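Local coordinates for monosaccharide ABC transporter substrate-binding protein, CUT2 family (Acidothermus cellulolyticus, PDB 4RU1) that binds myo-inositol in the cleft between its two lobes and probably delivers it or related compounds to an ABC transporter for uptake, at residues Pro103-Asn108 / Asp262-Tyr267. Sequence-based numbering, arbitrary orientation. Where two conformers were deposited one is given.
With INS (1,2,3,4,5,6-hexahydroxy-cyclohexane), chain M.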
loop_
_atom_site.group_PDB
_atom_site.type_symbol
_atom_site.label_atom_id
_atom_site.label_comp_id
_atom_site.label_asym_id
_atom_site.label_seq_id
_atom_site.Cartn_x
_atom_site.Cartn_y
_atom_site.Cartn_z
ATOM N N PRO A 103 -21.809 8.289 -1.537
ATOM C CA PRO A 103 -20.724 8.182 -2.520
ATOM C C PRO A 103 -19.506 7.479 -1.934
ATOM O O PRO A 103 -19.142 7.733 -0.749
ATOM C CB PRO A 103 -20.397 9.622 -2.810
ATOM C CG PRO A 103 -20.731 10.369 -1.610
ATOM C CD PRO A 103 -21.995 9.683 -1.117
ATOM N N VAL A 104 -18.917 6.588 -2.724
ATOM C CA VAL A 104 -17.712 5.895 -2.275
ATOM C C VAL A 104 -16.555 6.109 -3.240
ATOM O O VAL A 104 -16.719 6.191 -4.478
ATOM C CB VAL A 104 -17.942 4.400 -2.079
ATOM C CG1 VAL A 104 -18.333 3.819 -3.399
ATOM C CG2 VAL A 104 -16.701 3.731 -1.541
ATOM N N VAL A 105 -15.404 6.260 -2.625
ATOM C CA VAL A 105 -14.111 6.300 -3.302
ATOM C C VAL A 105 -13.292 5.166 -2.753
ATOM O O VAL A 105 -13.329 4.924 -1.550
ATOM C CB VAL A 105 -13.433 7.654 -3.185
ATOM C CG1 VAL A 105 -11.986 7.653 -3.723
ATOM C CG2 VAL A 105 -14.257 8.687 -3.978
ATOM N N ALA A 106 -12.586 4.446 -3.644
ATOM C CA ALA A 106 -11.706 3.328 -3.252
ATOM C C ALA A 106 -10.264 3.783 -3.329
ATOM O O ALA A 106 -9.946 4.734 -4.055
ATOM C CB ALA A 106 -11.971 2.073 -4.025
ATOM N N PHE A 107 -9.398 3.212 -2.525
ATOM C CA PHE A 107 -8.038 3.626 -2.559
ATOM C C PHE A 107 -7.158 2.490 -2.028
ATOM O O PHE A 107 -7.637 1.539 -1.372
ATOM C CB PHE A 107 -7.793 4.964 -1.805
ATOM C CG PHE A 107 -7.871 4.839 -0.310
ATOM C CD1 PHE A 107 -9.080 4.747 0.350
ATOM C CD2 PHE A 107 -6.709 4.921 0.431
ATOM C CE1 PHE A 107 -9.147 4.617 1.746
ATOM C CE2 PHE A 107 -6.765 4.762 1.813
ATOM C CZ PHE A 107 -7.962 4.667 2.453
ATOM N N ASN A 108 -5.877 2.539 -2.400
ATOM C CA ASN A 108 -4.793 1.717 -1.907
ATOM C C ASN A 108 -4.842 0.231 -2.388
ATOM O O ASN A 108 -3.825 -0.266 -2.885
ATOM C CB ASN A 108 -4.670 1.706 -0.422
ATOM C CG ASN A 108 -3.496 0.891 0.030
ATOM O OD1 ASN A 108 -3.675 -0.255 0.457
ATOM N ND2 ASN A 108 -2.307 1.406 -0.075
ATOM N N ASP A 262 -10.322 14.541 -0.347
ATOM C CA ASP A 262 -10.563 15.745 -1.153
ATOM C C ASP A 262 -11.407 15.490 -2.388
ATOM O O ASP A 262 -12.183 16.384 -2.799
ATOM C CB ASP A 262 -9.222 16.409 -1.495
ATOM C CG ASP A 262 -9.371 17.855 -1.856
ATOM O OD1 ASP A 262 -9.829 18.641 -0.997
ATOM O OD2 ASP A 262 -8.954 18.286 -2.963
ATOM N N SER A 263 -11.297 14.318 -2.990
ATOM C CA SER A 263 -12.105 13.921 -4.097
ATOM C C SER A 263 -13.560 13.796 -3.691
ATOM O O SER A 263 -14.449 14.132 -4.485
ATOM C CB SER A 263 -11.553 12.686 -4.798
ATOM O OG SER A 263 -11.869 11.479 -4.084
ATOM N N LEU A 264 -13.805 13.246 -2.497
ATOM C CA LEU A 264 -15.199 13.204 -2.017
ATOM C C LEU A 264 -15.741 14.623 -1.805
ATOM O O LEU A 264 -16.919 14.928 -2.124
ATOM C CB LEU A 264 -15.318 12.376 -0.726
ATOM C CG LEU A 264 -15.260 10.896 -0.945
ATOM C CD1 LEU A 264 -15.072 10.064 0.330
ATOM C CD2 LEU A 264 -16.563 10.471 -1.574
ATOM N N TRP A 265 -14.877 15.521 -1.379
ATOM C CA TRP A 265 -15.300 16.917 -1.165
ATOM C C TRP A 265 -15.636 17.532 -2.539
ATOM O O TRP A 265 -16.670 18.185 -2.665
ATOM C CB TRP A 265 -14.276 17.736 -0.367
ATOM C CG TRP A 265 -14.519 19.229 -0.311
ATOM C CD1 TRP A 265 -15.128 19.915 0.714
ATOM C CD2 TRP A 265 -14.146 20.196 -1.300
ATOM N NE1 TRP A 265 -15.128 21.289 0.427
ATOM C CE2 TRP A 265 -14.569 21.464 -0.823
ATOM C CE3 TRP A 265 -13.519 20.108 -2.552
ATOM C CZ2 TRP A 265 -14.356 22.623 -1.547
ATOM C CZ3 TRP A 265 -13.311 21.270 -3.275
ATOM C CH2 TRP A 265 -13.757 22.502 -2.780
ATOM N N LEU A 266 -14.833 17.328 -3.570
ATOM C CA LEU A 266 -15.165 17.810 -4.894
ATOM C C LEU A 266 -16.451 17.220 -5.485
ATOM O O LEU A 266 -17.287 17.914 -6.114
ATOM C CB LEU A 266 -13.992 17.471 -5.862
ATOM C CG LEU A 266 -12.767 18.367 -5.927
ATOM C CD1 LEU A 266 -11.624 17.672 -6.684
ATOM C CD2 LEU A 266 -13.147 19.679 -6.650
ATOM N N TYR A 267 -16.678 15.941 -5.267
ATOM C CA TYR A 267 -17.905 15.307 -5.741
ATOM C C TYR A 267 -19.133 15.892 -5.040
ATOM O O TYR A 267 -20.136 16.141 -5.674
ATOM C CB TYR A 267 -17.880 13.789 -5.525
ATOM C CG TYR A 267 -19.064 13.107 -6.120
ATOM C CD1 TYR A 267 -19.140 12.876 -7.484
ATOM C CD2 TYR A 267 -20.089 12.658 -5.327
ATOM C CE1 TYR A 267 -20.234 12.227 -8.062
ATOM C CE2 TYR A 267 -21.195 11.999 -5.898
ATOM C CZ TYR A 267 -21.253 11.792 -7.261
ATOM O OH TYR A 267 -22.353 11.097 -7.856
HETATM C C1 INS M . 1.596 -1.245 1.482
HETATM C C2 INS M . 2.068 -2.085 2.659
HETATM C C3 INS M . 0.943 -2.177 3.691
HETATM C C4 INS M . -0.377 -2.618 3.099
HETATM C C5 INS M . -0.820 -1.719 1.989
HETATM C C6 INS M . 0.217 -1.568 0.909
HETATM O O1 INS M . 2.574 -1.162 0.435
HETATM O O2 INS M . 2.269 -3.409 2.137
HETATM O O3 INS M . 1.387 -3.142 4.665
HETATM O O4 INS M . -1.403 -2.682 4.122
HETATM O O5 INS M . -2.014 -2.200 1.332
HETATM O O6 INS M . -0.195 -0.589 -0.089
#
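Asn108 ND2 is gripped twice: it donates a 2.9 Å hydrogen bond to hydroxyl O6 of the bound myo-inositol, with an N-H...O angle of 152°, and another to Glu256 OE1, near the start of the same helix 253-270 that supplies residues 262-267. This second bond helps to fix which way round the amide lies. Asn108 OD1 takes a 2.7 Å hydrogen bond from the adjoining hydroxyl O5. A carboxamide suits this place because it accepts at one end and donates at the other, matching two neighbouring hydroxyls. A leucine here would probably leave O5, O6 and the Glu256 carboxylate without these partners. Asn108 follows directly on strand 104-107, an inner strand of a parallel sheet. Helix 253-270 packs on this sheet in the Rossmann-like lobe of a type I periplasmic binding protein; the ligand lies in the cleft beyond the C-terminal strand ends, where Asp231 and Arg161, from outside this sheet, also bond to it. Further back along the strand the contact with the helix is apolar. Val105, its CG1 anti to the backbone N (chi1 172°), turns both methyls to the helix: CG2 lies 3.8 Å from Leu264 CD2 and 3.7 Å from Ser263 OG. That small hydroxyl can be buried against a valine because it bonds back to Glu259 O, one turn earlier. Branched Leu264 lets one methyl serve two neighbours, CD2 also lying 4.1 Å from Pro103 CB. Roughly at right angles to that approach, Tyr267 CD2 meets Pro103 CB obliquely at 4.0 Å, its ring giving the proline apolar carbon at the partly exposed margin.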